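Local coordinates for L-threonine dehydrogenase (PDB 2YY7), which probably catalyses the NAD-dependent oxidation of L-threonine at its 3-hydroxyl, as a member of the epimerase-like short-chain dehydrogenase-reductase family, at residues A[155-169]-A[226-240]. Numbering follows the deposited sequence.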
loop_
_atom_site.group_PDB
_atom_site.type_symbol
_atom_site.label_atom_id
_atom_site.label_comp_id
_atom_site.label_asym_id
_atom_site.label_seq_id
_atom_site.Cartn_x
_atom_site.Cartn_y
_atom_site.Cartn_z
ATOM N N GLU A 155 10.278 -5.036 -0.050
ATOM C CA GLU A 155 10.265 -6.444 0.319
ATOM C C GLU A 155 10.138 -7.314 -0.930
ATOM O O GLU A 155 10.781 -8.362 -1.043
ATOM C CB GLU A 155 9.099 -6.721 1.266
ATOM C CG GLU A 155 9.137 -8.087 1.914
ATOM C CD GLU A 155 7.979 -8.296 2.864
ATOM O OE1 GLU A 155 6.830 -8.409 2.386
ATOM O OE2 GLU A 155 8.215 -8.339 4.086
ATOM N N TYR A 156 9.301 -6.874 -1.866
ATOM C CA TYR A 156 9.107 -7.616 -3.106
ATOM C C TYR A 156 10.435 -7.704 -3.855
ATOM O O TYR A 156 10.871 -8.792 -4.230
ATOM C CB TYR A 156 8.076 -6.925 -4.002
ATOM C CG TYR A 156 7.690 -7.755 -5.208
ATOM C CD1 TYR A 156 6.687 -8.722 -5.119
ATOM C CD2 TYR A 156 8.352 -7.604 -6.429
ATOM C CE1 TYR A 156 6.349 -9.517 -6.213
ATOM C CE2 TYR A 156 8.022 -8.402 -7.533
ATOM C CZ TYR A 156 7.017 -9.353 -7.413
ATOM O OH TYR A 156 6.672 -10.138 -8.490
ATOM N N TYR A 157 11.072 -6.558 -4.082
ATOM C CA TYR A 157 12.348 -6.533 -4.795
ATOM C C TYR A 157 13.418 -7.385 -4.120
ATOM O O TYR A 157 14.263 -7.980 -4.793
ATOM C CB TYR A 157 12.846 -5.092 -4.954
ATOM C CG TYR A 157 12.341 -4.414 -6.210
ATOM C CD1 TYR A 157 13.186 -4.201 -7.298
ATOM C CD2 TYR A 157 11.018 -3.996 -6.316
ATOM C CE1 TYR A 157 12.730 -3.589 -8.458
ATOM C CE2 TYR A 157 10.546 -3.379 -7.474
ATOM C CZ TYR A 157 11.409 -3.178 -8.542
ATOM O OH TYR A 157 10.954 -2.559 -9.687
ATOM N N HIS A 158 13.398 -7.435 -2.794
ATOM C CA HIS A 158 14.367 -8.252 -2.076
ATOM C C HIS A 158 14.077 -9.731 -2.312
ATOM O O HIS A 158 14.956 -10.491 -2.736
ATOM C CB HIS A 158 14.304 -8.004 -0.571
ATOM C CG HIS A 158 15.128 -8.972 0.217
ATOM N ND1 HIS A 158 16.502 -8.884 0.294
ATOM C CD2 HIS A 158 14.784 -10.094 0.892
ATOM C CE1 HIS A 158 16.968 -9.912 0.983
ATOM N NE2 HIS A 158 15.947 -10.662 1.356
ATOM N N ASN A 159 12.835 -10.126 -2.034
ATOM C CA ASN A 159 12.400 -11.514 -2.171
ATOM C C ASN A 159 12.392 -12.075 -3.583
ATOM O O ASN A 159 12.686 -13.251 -3.786
ATOM C CB ASN A 159 11.002 -11.695 -1.572
ATOM C CG ASN A 159 10.989 -11.558 -0.065
ATOM O OD1 ASN A 159 11.962 -11.900 0.603
ATOM N ND2 ASN A 159 9.875 -11.074 0.482
ATOM N N ILE A 160 12.048 -11.243 -4.557
ATOM C CA ILE A 160 11.980 -11.695 -5.935
ATOM C C ILE A 160 13.245 -11.438 -6.746
ATOM O O ILE A 160 13.669 -12.293 -7.529
ATOM C CB ILE A 160 10.769 -11.051 -6.655
ATOM C CG1 ILE A 160 9.485 -11.380 -5.889
ATOM C CG2 ILE A 160 10.675 -11.554 -8.095
ATOM C CD1 ILE A 160 9.255 -12.882 -5.676
ATOM N N TYR A 161 13.867 -10.280 -6.558
ATOM C CA TYR A 161 15.068 -9.974 -7.325
ATOM C C TYR A 161 16.364 -10.015 -6.526
ATOM O O TYR A 161 17.434 -9.762 -7.072
ATOM C CB TYR A 161 14.908 -8.617 -8.014
ATOM C CG TYR A 161 13.649 -8.527 -8.844
ATOM C CD1 TYR A 161 13.385 -9.460 -9.849
ATOM C CD2 TYR A 161 12.715 -7.518 -8.623
ATOM C CE1 TYR A 161 12.221 -9.389 -10.609
ATOM C CE2 TYR A 161 11.552 -7.437 -9.376
ATOM C CZ TYR A 161 11.311 -8.374 -10.367
ATOM O OH TYR A 161 10.163 -8.286 -11.117
ATOM N N GLY A 162 16.269 -10.344 -5.241
ATOM C CA GLY A 162 17.459 -10.424 -4.407
ATOM C C GLY A 162 18.122 -9.093 -4.095
ATOM O O GLY A 162 19.295 -9.047 -3.714
ATOM N N VAL A 163 17.376 -8.004 -4.247
ATOM C CA VAL A 163 17.916 -6.676 -3.974
ATOM C C VAL A 163 18.186 -6.433 -2.491
ATOM O O VAL A 163 17.346 -6.719 -1.645
ATOM C CB VAL A 163 16.957 -5.575 -4.467
ATOM C CG1 VAL A 163 17.415 -4.207 -3.942
ATOM C CG2 VAL A 163 16.904 -5.583 -5.992
ATOM N N ASP A 164 19.361 -5.894 -2.182
ATOM C CA ASP A 164 19.708 -5.588 -0.797
ATOM C C ASP A 164 19.199 -4.182 -0.481
ATOM O O ASP A 164 19.909 -3.198 -0.692
ATOM C CB ASP A 164 21.225 -5.629 -0.594
ATOM C CG ASP A 164 21.630 -5.511 0.874
ATOM O OD1 ASP A 164 20.769 -5.217 1.732
ATOM O OD2 ASP A 164 22.824 -5.709 1.172
ATOM N N VAL A 165 17.964 -4.092 0.003
ATOM C CA VAL A 165 17.377 -2.802 0.358
ATOM C C VAL A 165 17.014 -2.827 1.838
ATOM O O VAL A 165 16.323 -3.732 2.307
ATOM C CB VAL A 165 16.118 -2.489 -0.494
ATOM C CG1 VAL A 165 15.135 -3.653 -0.434
ATOM C CG2 VAL A 165 15.464 -1.203 -0.001
ATOM N N ARG A 166 17.497 -1.830 2.569
ATOM C CA ARG A 166 17.264 -1.745 4.001
ATOM C C ARG A 166 16.475 -0.495 4.342
ATOM O O ARG A 166 16.677 0.561 3.739
ATOM C CB ARG A 166 18.613 -1.759 4.717
ATOM C CG ARG A 166 19.520 -2.851 4.156
ATOM C CD ARG A 166 20.850 -2.990 4.874
ATOM N NE ARG A 166 21.658 -4.016 4.220
ATOM C CZ ARG A 166 22.804 -4.497 4.690
ATOM N NH1 ARG A 166 23.298 -4.048 5.834
ATOM N NH2 ARG A 166 23.456 -5.432 4.009
ATOM N N SER A 167 15.581 -0.613 5.320
ATOM C CA SER A 167 14.734 0.506 5.708
ATOM C C SER A 167 14.381 0.559 7.190
ATOM O O SER A 167 14.398 -0.454 7.888
ATOM C CB SER A 167 13.432 0.455 4.903
ATOM O OG SER A 167 12.587 1.552 5.215
ATOM N N ILE A 168 14.071 1.764 7.656
ATOM C CA ILE A 168 13.642 1.978 9.027
ATOM C C ILE A 168 12.510 3.007 9.032
ATOM O O ILE A 168 12.492 3.945 8.229
ATOM C CB ILE A 168 14.799 2.460 9.958
ATOM C CG1 ILE A 168 15.485 3.690 9.378
ATOM C CG2 ILE A 168 15.820 1.339 10.149
ATOM C CD1 ILE A 168 16.726 4.097 10.163
ATOM N N ARG A 169 11.552 2.803 9.923
ATOM C CA ARG A 169 10.420 3.706 10.046
ATOM C C ARG A 169 10.784 4.795 11.058
ATOM O O ARG A 169 10.454 4.689 12.239
ATOM C CB ARG A 169 9.182 2.919 10.508
ATOM C CG ARG A 169 8.703 1.853 9.511
ATOM C CD ARG A 169 7.727 0.863 10.172
ATOM N NE ARG A 169 7.223 -0.146 9.237
ATOM C CZ ARG A 169 6.765 -1.343 9.600
ATOM N NH1 ARG A 169 6.741 -1.692 10.883
ATOM N NH2 ARG A 169 6.345 -2.203 8.681
ATOM N N ILE A 226 22.456 0.138 10.313
ATOM C CA ILE A 226 21.707 -0.906 9.619
ATOM C C ILE A 226 22.333 -1.166 8.249
ATOM O O ILE A 226 22.317 -2.292 7.748
ATOM C CB ILE A 226 20.205 -0.536 9.445
ATOM C CG1 ILE A 226 19.445 -1.749 8.890
ATOM C CG2 ILE A 226 20.054 0.653 8.510
ATOM C CD1 ILE A 226 17.932 -1.588 8.853
ATOM N N MET A 227 22.899 -0.123 7.650
ATOM C CA MET A 227 23.536 -0.252 6.341
ATOM C C MET A 227 24.898 -0.946 6.387
ATOM O O MET A 227 25.257 -1.669 5.457
ATOM C CB MET A 227 23.676 1.126 5.688
ATOM C CG MET A 227 22.380 1.647 5.077
ATOM S SD MET A 227 21.852 0.679 3.628
ATOM C CE MET A 227 22.668 1.559 2.332
ATOM N N LYS A 228 25.663 -0.731 7.458
ATOM C CA LYS A 228 26.979 -1.368 7.560
ATOM C C LYS A 228 26.904 -2.786 8.125
ATOM O O LYS A 228 27.871 -3.541 8.051
ATOM C CB LYS A 228 27.924 -0.536 8.430
ATOM C CG LYS A 228 27.546 -0.507 9.899
ATOM C CD LYS A 228 28.710 -0.047 10.774
ATOM C CE LYS A 228 29.186 1.349 10.406
ATOM N NZ LYS A 228 30.267 1.813 11.325
ATOM N N ALA A 229 25.758 -3.150 8.689
ATOM C CA ALA A 229 25.594 -4.479 9.265
ATOM C C ALA A 229 25.654 -5.582 8.213
ATOM O O ALA A 229 25.305 -5.368 7.049
ATOM C CB ALA A 229 24.274 -4.559 10.018
ATOM N N PRO A 230 26.123 -6.777 8.604
ATOM C CA PRO A 230 26.197 -7.884 7.649
ATOM C C PRO A 230 24.790 -8.217 7.142
ATOM O O PRO A 230 23.814 -8.140 7.892
ATOM C CB PRO A 230 26.829 -9.014 8.468
ATOM C CG PRO A 230 26.488 -8.665 9.886
ATOM C CD PRO A 230 26.681 -7.170 9.910
ATOM N N VAL A 231 24.693 -8.577 5.869
ATOM C CA VAL A 231 23.408 -8.878 5.255
ATOM C C VAL A 231 22.555 -9.906 5.995
ATOM O O VAL A 231 21.331 -9.767 6.050
ATOM C CB VAL A 231 23.589 -9.345 3.787
ATOM C CG1 VAL A 231 24.219 -10.733 3.746
ATOM C CG2 VAL A 231 22.249 -9.335 3.072
ATOM N N GLU A 232 23.185 -10.928 6.570
ATOM C CA GLU A 232 22.427 -11.958 7.278
ATOM C C GLU A 232 21.742 -11.458 8.549
ATOM O O GLU A 232 20.922 -12.167 9.130
ATOM C CB GLU A 232 23.315 -13.162 7.618
ATOM C CG GLU A 232 24.447 -12.874 8.586
ATOM C CD GLU A 232 25.718 -12.409 7.894
ATOM O OE1 GLU A 232 26.710 -12.153 8.609
ATOM O OE2 GLU A 232 25.732 -12.303 6.646
ATOM N N LYS A 233 22.073 -10.245 8.981
ATOM C CA LYS A 233 21.461 -9.683 10.180
ATOM C C LYS A 233 20.199 -8.897 9.861
ATOM O O LYS A 233 19.422 -8.577 10.757
ATOM C CB LYS A 233 22.448 -8.783 10.929
ATOM C CG LYS A 233 23.450 -9.554 11.780
ATOM C CD LYS A 233 24.298 -8.609 12.612
ATOM C CE LYS A 233 25.294 -9.367 13.475
ATOM N NZ LYS A 233 26.180 -8.428 14.227
ATOM N N ILE A 234 20.003 -8.583 8.584
ATOM C CA ILE A 234 18.818 -7.851 8.149
ATOM C C ILE A 234 17.746 -8.902 7.887
ATOM O O ILE A 234 17.717 -9.518 6.826
ATOM C CB ILE A 234 19.099 -7.061 6.850
ATOM C CG1 ILE A 234 20.312 -6.145 7.051
ATOM C CG2 ILE A 234 17.867 -6.249 6.451
ATOM C CD1 ILE A 234 20.175 -5.158 8.202
ATOM N N LYS A 235 16.869 -9.111 8.862
ATOM C CA LYS A 235 15.830 -10.122 8.741
ATOM C C LYS A 235 14.476 -9.608 8.258
ATOM O O LYS A 235 13.635 -10.390 7.815
ATOM C CB LYS A 235 15.675 -10.846 10.079
ATOM C CG LYS A 235 16.984 -11.472 10.570
ATOM C CD LYS A 235 16.785 -12.275 11.840
ATOM C CE LYS A 235 18.111 -12.816 12.359
ATOM N NZ LYS A 235 18.818 -13.639 11.337
ATOM N N ILE A 236 14.264 -8.302 8.350
ATOM C CA ILE A 236 13.015 -7.705 7.899
ATOM C C ILE A 236 13.349 -6.898 6.646
ATOM O O ILE A 236 14.227 -6.031 6.664
ATOM C CB ILE A 236 12.404 -6.798 8.988
ATOM C CG1 ILE A 236 12.155 -7.627 10.257
ATOM C CG2 ILE A 236 11.095 -6.186 8.488
ATOM C CD1 ILE A 236 11.541 -6.849 11.408
ATOM N N HIS A 237 12.644 -7.186 5.556
ATOM C CA HIS A 237 12.922 -6.525 4.294
ATOM C C HIS A 237 11.896 -5.494 3.831
ATOM O O HIS A 237 11.950 -5.003 2.699
ATOM C CB HIS A 237 13.178 -7.611 3.253
ATOM C CG HIS A 237 14.215 -8.598 3.695
ATOM N ND1 HIS A 237 15.551 -8.271 3.802
ATOM C CD2 HIS A 237 14.103 -9.868 4.152
ATOM C CE1 HIS A 237 16.216 -9.296 4.305
ATOM N NE2 HIS A 237 15.361 -10.278 4.529
ATOM N N SER A 238 10.971 -5.166 4.728
ATOM C CA SER A 238 9.967 -4.144 4.479
ATOM C C SER A 238 10.626 -2.920 5.116
ATOM O O SER A 238 11.315 -2.157 4.438
ATOM C CB SER A 238 8.652 -4.505 5.185
ATOM O OG SER A 238 8.877 -4.896 6.532
ATOM N N SER A 239 10.436 -2.751 6.423
ATOM C CA SER A 239 11.062 -1.650 7.156
ATOM C C SER A 239 10.995 -1.948 8.651
ATOM O O SER A 239 10.011 -2.511 9.138
ATOM C CB SER A 239 10.370 -0.317 6.860
ATOM O OG SER A 239 11.127 0.772 7.379
ATOM N N TYR A 240 12.050 -1.570 9.368
ATOM C CA TYR A 240 12.140 -1.799 10.807
ATOM C C TYR A 240 11.506 -0.710 11.654
ATOM O O TYR A 240 11.669 0.480 11.373
ATOM C CB TYR A 240 13.611 -1.899 11.233
ATOM C CG TYR A 240 14.254 -3.252 11.056
ATOM C CD1 TYR A 240 14.176 -4.217 12.060
ATOM C CD2 TYR A 240 14.963 -3.560 9.898
ATOM C CE1 TYR A 240 14.796 -5.460 11.915
ATOM C CE2 TYR A 240 15.585 -4.798 9.743
ATOM C CZ TYR A 240 15.497 -5.739 10.756
ATOM O OH TYR A 240 16.121 -6.955 10.613
HETATM O O HOH W 1 10.614 -9.078 5.303
HETATM O O HOH W 2 13.716 -2.856 3.263
HETATM O O HOH W 3 16.614 -6.370 2.101
HETATM O O HOH W 4 26.493 -5.606 4.384
HETATM O O HOH W 5 14.938 -3.389 5.807
#
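Parallel pairing of I168 with Y240 joins the two segments: Y240 N donates to S167 O at 3.0 Å, and Y240 O accepts from R169 N. The chains stay close at S167 and S239 (CA-CA 4.5 Å) and at E155 and S238, opening to 7.8 Å between D164 CA and V231 CA; one water links S167 N to I236 O. R166 illustrates how one arginine can join a helix end to a neighbouring strand. CG lies anti to the carbonyl carbon (chi1 -46°) and the chain runs extended to NE, carrying the guanidinium to the end of helix 216-228. There NH1 donates to I226 O (2.8 Å) and A229 O (2.7 Å), both near the guanidinium plane, while NE and NH2 grip D164 side-on, one nitrogen to each carboxylate oxygen. I234 CG1 lies over one face, 3.6 Å above the plane and offset toward its rim. A leucine here would probably leave the D164 carboxylate without its ion pair and the I226 and A229 carbonyls without this shared donor. The H158 and H237 rings stack face to face, centroids 3.5 Å apart and planes at 12°; H158 ND1 bonds V163 O at the ring edge, which restrains its rotation. S239 OG donates to S167 OG (2.7 Å), which also bonds W115 O. The carbonyl of S239 lies over one face of the R169 guanidinium, whose NH2 forms a salt bridge with E151 of helix 142-161. In this Rossmann-type fold, strand 164-174 runs between strand 112-118, its parallel neighbour, and strand 240-241, while helix 286-292 packs on I226 and Y240.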